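F5/8 type C domain protein (PDB 4ZRX) is a putative alpha-L-fucosidase that probably hydrolyses fucosides in a TIM-barrel domain and carries an F5/8 type C domain likely to bind carbohydrate. Local coordinates at residues E470-L475 with S500-P505; S478-V483 with N578-M583. One frame throughout, in Å; residues are numbered along the deposited sequence.

In the fold
Both contacts lie in the F5/8 type C domain, with centres about 9 Å apart, and each is built round one tryptophan from the chain leading into the first strand of that domain. Interaction 1 lays W472 over strand 495-503 from a loop; interaction 2 drives W480 against strand 580-584. The two strands are antiparallel neighbours in one sheet, joined where T502 N and A504 N probably bond to G581 O and E579 O, both at 2.8 Å. Both contacts are largely buried, though W472 keeps some exposure. W472 has aliphatic groups on its faces and a water bridge beside it, whereas W480 is buried and meets a carbonyl with its rim.

Interaction 1. Residues E470-L475 with S500-P505; sequences EDWNNL and SFTYAP
The indole of W472 lies between two aliphatic groups, one from its own loop and one from the facing strand. T502 CG2 sits 3.2 Å above the ring plane on one face, and E470 CB sits 3.7 Å above it on the opposite face, both offset toward the rim. The methyl of T502 comes closest at CE3 (3.5 Å from T502 CG2), the benzene carbon next to the fusion atom CD2. Farther out, A504 CB approaches CH2 of W472 obliquely at 3.5 Å and lies just as near CZ2, so that the outer benzene corner rests on this methyl. The W472 and T502 side chains cross at about a right angle. T502 CG2 stands anti to its backbone N, which turns the methyl to the indole and leaves OG1 beside the N.

Beyond CB, toward the W472 backbone, the contact becomes polar. A water donates to W472 O at 2.7 Å and also hydrogen-bonds T502 OG1 (2.6 Å) and S500 OG (2.9 Å), tying the loop carbonyl to two hydroxyls of the strand; T502 OG1 is bonded in addition to T549. Within the loop, a type I beta turn from E470 to N473 places E470 CB against the face of the indole turned away from T502, and N473 ND2 bonds L475 O at 3.0 Å, from above the carbonyl plane. N473 OD1 and N474 also bond strand 580-584, so the loop is held to the sheet on which W472 lies. The arrangement is a loop packed over one sheet of the beta-sandwich of an F5/8 type C (discoidin-like) domain.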
loop_
_atom_site.group_PDB
_atom_site.type_symbol
_atom_site.label_atom_id
_atom_site.label_comp_id
_atom_site.label_asym_id
_atom_site.label_seq_id
_atom_site.Cartn_x
_atom_site.Cartn_y
_atom_site.Cartn_z
ATOM N N GLU A 470 1.849 -23.532 7.226
ATOM C CA GLU A 470 3.136 -24.239 7.264
ATOM C C GLU A 470 2.875 -25.683 6.941
ATOM O O GLU A 470 2.104 -26.323 7.638
ATOM C CB GLU A 470 3.718 -24.140 8.675
ATOM C CG GLU A 470 4.076 -22.698 9.040
ATOM C CD GLU A 470 4.278 -22.427 10.524
ATOM O OE1 GLU A 470 3.754 -23.184 11.417
ATOM O OE2 GLU A 470 4.962 -21.408 10.784
ATOM N N ASP A 471 3.536 -26.195 5.914
ATOM C CA ASP A 471 3.293 -27.551 5.449
ATOM C C ASP A 471 3.869 -28.594 6.405
ATOM O O ASP A 471 3.507 -29.749 6.302
ATOM C CB ASP A 471 3.843 -27.739 4.031
ATOM C CG ASP A 471 3.117 -26.863 3.004
ATOM O OD1 ASP A 471 1.955 -26.390 3.265
ATOM O OD2 ASP A 471 3.725 -26.641 1.928
ATOM N N TRP A 472 4.700 -28.153 7.353
ATOM C CA TRP A 472 5.350 -29.009 8.364
ATOM C C TRP A 472 4.642 -29.013 9.748
ATOM O O TRP A 472 5.118 -29.694 10.709
ATOM C CB TRP A 472 6.824 -28.586 8.523
ATOM C CG TRP A 472 7.053 -27.099 8.576
ATOM C CD1 TRP A 472 7.336 -26.288 7.522
ATOM C CD2 TRP A 472 7.023 -26.254 9.742
ATOM N NE1 TRP A 472 7.452 -24.981 7.944
ATOM C CE2 TRP A 472 7.285 -24.932 9.304
ATOM C CE3 TRP A 472 6.788 -26.484 11.107
ATOM C CZ2 TRP A 472 7.337 -23.846 10.176
ATOM C CZ3 TRP A 472 6.846 -25.407 11.991
ATOM C CH2 TRP A 472 7.102 -24.082 11.512
ATOM N N ASN A 473 3.506 -28.310 9.862
ATOM C CA ASN A 473 2.694 -28.345 11.088
ATOM C C ASN A 473 1.247 -28.432 10.686
ATOM O O ASN A 473 0.746 -27.520 9.994
ATOM C CB ASN A 473 2.907 -27.101 11.943
ATOM C CG ASN A 473 2.104 -27.142 13.260
ATOM O OD1 ASN A 473 2.267 -28.064 14.060
ATOM N ND2 ASN A 473 1.262 -26.149 13.491
ATOM N N ASN A 474 0.565 -29.502 11.088
ATOM C CA ASN A 474 -0.849 -29.659 10.751
ATOM C C ASN A 474 -1.761 -29.700 11.977
ATOM O O ASN A 474 -2.924 -30.054 11.862
ATOM C CB ASN A 474 -1.059 -30.893 9.868
ATOM C CG ASN A 474 -0.859 -32.190 10.630
ATOM O OD1 ASN A 474 -0.357 -32.183 11.781
ATOM N ND2 ASN A 474 -1.238 -33.300 10.008
ATOM N N LEU A 475 -1.235 -29.311 13.136
ATOM C CA LEU A 475 -2.036 -29.160 14.360
ATOM C C LEU A 475 -1.973 -27.679 14.762
ATOM O O LEU A 475 -0.931 -27.222 15.273
ATOM C CB LEU A 475 -1.505 -30.054 15.496
ATOM C CG LEU A 475 -2.445 -30.167 16.713
ATOM C CD1 LEU A 475 -3.768 -30.829 16.336
ATOM C CD2 LEU A 475 -1.771 -30.977 17.807
ATOM N N SER A 500 6.187 -36.860 12.968
ATOM C CA SER A 500 7.395 -36.022 12.965
ATOM C C SER A 500 7.157 -34.807 13.835
ATOM O O SER A 500 5.985 -34.493 14.164
ATOM C CB SER A 500 7.746 -35.545 11.540
ATOM O OG SER A 500 6.783 -34.592 11.048
ATOM N N PHE A 501 8.259 -34.155 14.227
ATOM C CA PHE A 501 8.235 -32.772 14.669
ATOM C C PHE A 501 9.210 -32.011 13.785
ATOM O O PHE A 501 10.102 -32.586 13.149
ATOM C CB PHE A 501 8.546 -32.566 16.160
ATOM C CG PHE A 501 10.023 -32.464 16.508
ATOM C CD1 PHE A 501 10.813 -33.601 16.596
ATOM C CD2 PHE A 501 10.603 -31.259 16.774
ATOM C CE1 PHE A 501 12.143 -33.538 16.926
ATOM C CE2 PHE A 501 11.967 -31.190 17.111
ATOM C CZ PHE A 501 12.721 -32.360 17.188
ATOM N N THR A 502 9.011 -30.707 13.737
ATOM C CA THR A 502 9.876 -29.837 12.958
ATOM C C THR A 502 10.374 -28.719 13.867
ATOM O O THR A 502 9.628 -28.227 14.769
ATOM C CB THR A 502 9.071 -29.270 11.814
ATOM O OG1 THR A 502 8.780 -30.350 10.921
ATOM C CG2 THR A 502 9.819 -28.160 11.059
ATOM N N TYR A 503 11.638 -28.378 13.701
ATOM C CA TYR A 503 12.175 -27.189 14.350
ATOM C C TYR A 503 12.412 -26.178 13.228
ATOM O O TYR A 503 13.137 -26.499 12.265
ATOM C CB TYR A 503 13.476 -27.529 15.067
ATOM C CG TYR A 503 14.232 -26.273 15.543
ATOM C CD1 TYR A 503 13.585 -25.266 16.285
ATOM C CD2 TYR A 503 15.585 -26.123 15.284
ATOM C CE1 TYR A 503 14.286 -24.114 16.730
ATOM C CE2 TYR A 503 16.303 -25.028 15.763
ATOM C CZ TYR A 503 15.654 -24.033 16.482
ATOM O OH TYR A 503 16.401 -22.955 16.896
ATOM N N ALA A 504 11.818 -24.980 13.352
ATOM C CA ALA A 504 11.897 -23.927 12.318
ATOM C C ALA A 504 12.343 -22.658 13.005
ATOM O O ALA A 504 11.516 -21.917 13.506
ATOM C CB ALA A 504 10.542 -23.702 11.651
ATOM N N PRO A 505 13.663 -22.396 13.042
ATOM C CA PRO A 505 14.161 -21.130 13.572
ATOM C C PRO A 505 13.345 -19.930 13.045
ATOM O O PRO A 505 13.092 -19.846 11.845
ATOM C CB PRO A 505 15.595 -21.079 13.046
ATOM C CG PRO A 505 15.981 -22.501 13.037
ATOM C CD PRO A 505 14.762 -23.266 12.608
HETATM O O HOH W 1 6.648 -31.760 11.615
#

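Interaction 2. Residues S478-V483 with N578-M583; sequences SGWKQV and NEIGVM
W480 pushes the benzene end of its indole against the backbone of strand 580-584, and I580 O meets it at the edge, near the ring plane, 3.4 Å from CH2. The same oxygen lies 3.7 Å from CZ3 and accepts a hydrogen bond from R477 NH2. With CG anti to its carbonyl carbon (chi1 -54°), the ring is carried across to this strand. This approach of I580 O is the tight part. Around it the packing is looser: G581 CA, also at the edge, lies 4.3 Å from W480 CH2, I580 CG2 stays 4.4 Å from W480 CZ3, and V582 CG2 reaches CZ2 obliquely at 4.3 Å. The flanking residues, such as K481, Q482 and N578, are exposed and add almost nothing to the contact. Inward, W480 also touches I490 and L492 of strand 488-492, with N473, L475 and M577 of the loops beside it. I580 and V582 continue into I561 of strand 560-566, and strand 580-584 itself pairs antiparallel with 495-503, so W480 packs between strand 488-492 of one sheet of the sandwich and strand 580-584 of the other.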
loop_
_atom_site.group_PDB
_atom_site.type_symbol
_atom_site.label_atom_id
_atom_site.label_comp_id
_atom_site.label_asym_id
_atom_site.label_seq_id
_atom_site.Cartn_x
_atom_site.Cartn_y
_atom_site.Cartn_z
ATOM N N SER A 478 -3.220 -22.681 17.988
ATOM C CA SER A 478 -4.347 -22.155 18.764
ATOM C C SER A 478 -4.898 -23.133 19.825
ATOM O O SER A 478 -5.480 -22.707 20.811
ATOM C CB SER A 478 -5.489 -21.754 17.837
ATOM O OG SER A 478 -6.115 -22.908 17.285
ATOM N N GLY A 479 -4.763 -24.429 19.588
ATOM C CA GLY A 479 -5.113 -25.441 20.574
ATOM C C GLY A 479 -3.995 -25.777 21.562
ATOM O O GLY A 479 -4.242 -26.523 22.505
ATOM N N TRP A 480 -2.767 -25.277 21.349
ATOM C CA TRP A 480 -1.624 -25.630 22.234
ATOM C C TRP A 480 -1.566 -24.713 23.418
ATOM O O TRP A 480 -2.082 -23.616 23.363
ATOM C CB TRP A 480 -0.243 -25.539 21.550
ATOM C CG TRP A 480 -0.061 -26.304 20.278
ATOM C CD1 TRP A 480 -1.010 -27.004 19.573
ATOM C CD2 TRP A 480 1.121 -26.337 19.491
ATOM N NE1 TRP A 480 -0.455 -27.512 18.407
ATOM C CE2 TRP A 480 0.845 -27.088 18.328
ATOM C CE3 TRP A 480 2.390 -25.800 19.652
ATOM C CZ2 TRP A 480 1.807 -27.325 17.341
ATOM C CZ3 TRP A 480 3.358 -26.047 18.664
ATOM C CH2 TRP A 480 3.054 -26.800 17.540
ATOM N N LYS A 481 -0.908 -25.165 24.481
ATOM C CA LYS A 481 -0.556 -24.319 25.617
ATOM C C LYS A 481 0.876 -24.590 26.040
ATOM O O LYS A 481 1.259 -25.740 26.204
ATOM C CB LYS A 481 -1.514 -24.575 26.802
ATOM C CG LYS A 481 -2.881 -23.965 26.570
ATOM C CD LYS A 481 -3.972 -24.530 27.462
ATOM C CE LYS A 481 -5.343 -23.993 26.984
ATOM N NZ LYS A 481 -6.426 -24.193 28.015
ATOM N N GLN A 482 1.656 -23.542 26.249
ATOM C CA GLN A 482 3.023 -23.688 26.737
ATOM C C GLN A 482 3.015 -24.005 28.210
ATOM O O GLN A 482 2.494 -23.237 28.991
ATOM C CB GLN A 482 3.830 -22.416 26.522
ATOM C CG GLN A 482 5.264 -22.498 27.069
ATOM C CD GLN A 482 6.151 -21.435 26.512
ATOM O OE1 GLN A 482 6.845 -20.730 27.246
ATOM N NE2 GLN A 482 6.140 -21.303 25.195
ATOM N N VAL A 483 3.573 -25.145 28.583
ATOM C CA VAL A 483 3.749 -25.524 29.996
ATOM C C VAL A 483 5.020 -24.955 30.635
ATOM O O VAL A 483 5.032 -24.642 31.809
ATOM C CB VAL A 483 3.774 -27.057 30.133
ATOM C CG1 VAL A 483 4.075 -27.481 31.582
ATOM C CG2 VAL A 483 2.435 -27.634 29.657
ATOM N N ASN A 578 6.281 -21.189 18.584
ATOM C CA ASN A 578 6.058 -20.915 17.155
ATOM C C ASN A 578 7.154 -21.477 16.239
ATOM O O ASN A 578 6.948 -21.506 15.020
ATOM C CB ASN A 578 5.881 -19.392 16.885
ATOM C CG ASN A 578 4.447 -18.885 17.165
ATOM O OD1 ASN A 578 3.470 -19.641 17.162
ATOM N ND2 ASN A 578 4.323 -17.576 17.391
ATOM N N GLU A 579 8.290 -21.924 16.816
ATOM C CA GLU A 579 9.365 -22.577 16.058
ATOM C C GLU A 579 9.229 -24.108 16.030
ATOM O O GLU A 579 10.135 -24.772 15.529
ATOM C CB GLU A 579 10.716 -22.235 16.691
ATOM C CG GLU A 579 10.961 -20.686 16.688
ATOM C CD GLU A 579 12.290 -20.319 17.311
ATOM O OE1 GLU A 579 12.536 -20.673 18.471
ATOM O OE2 GLU A 579 13.101 -19.644 16.631
ATOM N N ILE A 580 8.190 -24.649 16.666
ATOM C CA ILE A 580 7.974 -26.062 16.679
ATOM C C ILE A 580 6.751 -26.366 15.842
ATOM O O ILE A 580 5.757 -25.630 15.911
ATOM C CB ILE A 580 7.757 -26.536 18.133
ATOM C CG1 ILE A 580 9.023 -26.291 18.965
ATOM C CG2 ILE A 580 7.317 -27.975 18.150
ATOM C CD1 ILE A 580 10.236 -27.051 18.496
ATOM N N GLY A 581 6.819 -27.440 15.053
ATOM C CA GLY A 581 5.639 -28.009 14.380
ATOM C C GLY A 581 5.585 -29.507 14.644
ATOM O O GLY A 581 6.566 -30.130 15.072
ATOM N N VAL A 582 4.420 -30.078 14.373
ATOM C CA VAL A 582 4.230 -31.502 14.399
ATOM C C VAL A 582 3.315 -31.923 13.238
ATOM O O VAL A 582 2.473 -31.116 12.773
ATOM C CB VAL A 582 3.619 -31.963 15.774
ATOM C CG1 VAL A 582 4.525 -31.582 16.945
ATOM C CG2 VAL A 582 2.180 -31.403 16.013
HETATM N N MSE A 583 3.437 -33.196 12.838
HETATM C CA MSE A 583 2.556 -33.793 11.874
HETATM C C MSE A 583 1.806 -34.905 12.550
HETATM O O MSE A 583 2.407 -35.880 13.028
HETATM C CB MSE A 583 3.301 -34.309 10.650
HETATM C CG MSE A 583 3.947 -33.189 9.837
HETATM SE SE MSE A 583 2.615 -31.974 8.977
HETATM C CE MSE A 583 1.866 -33.247 7.675
#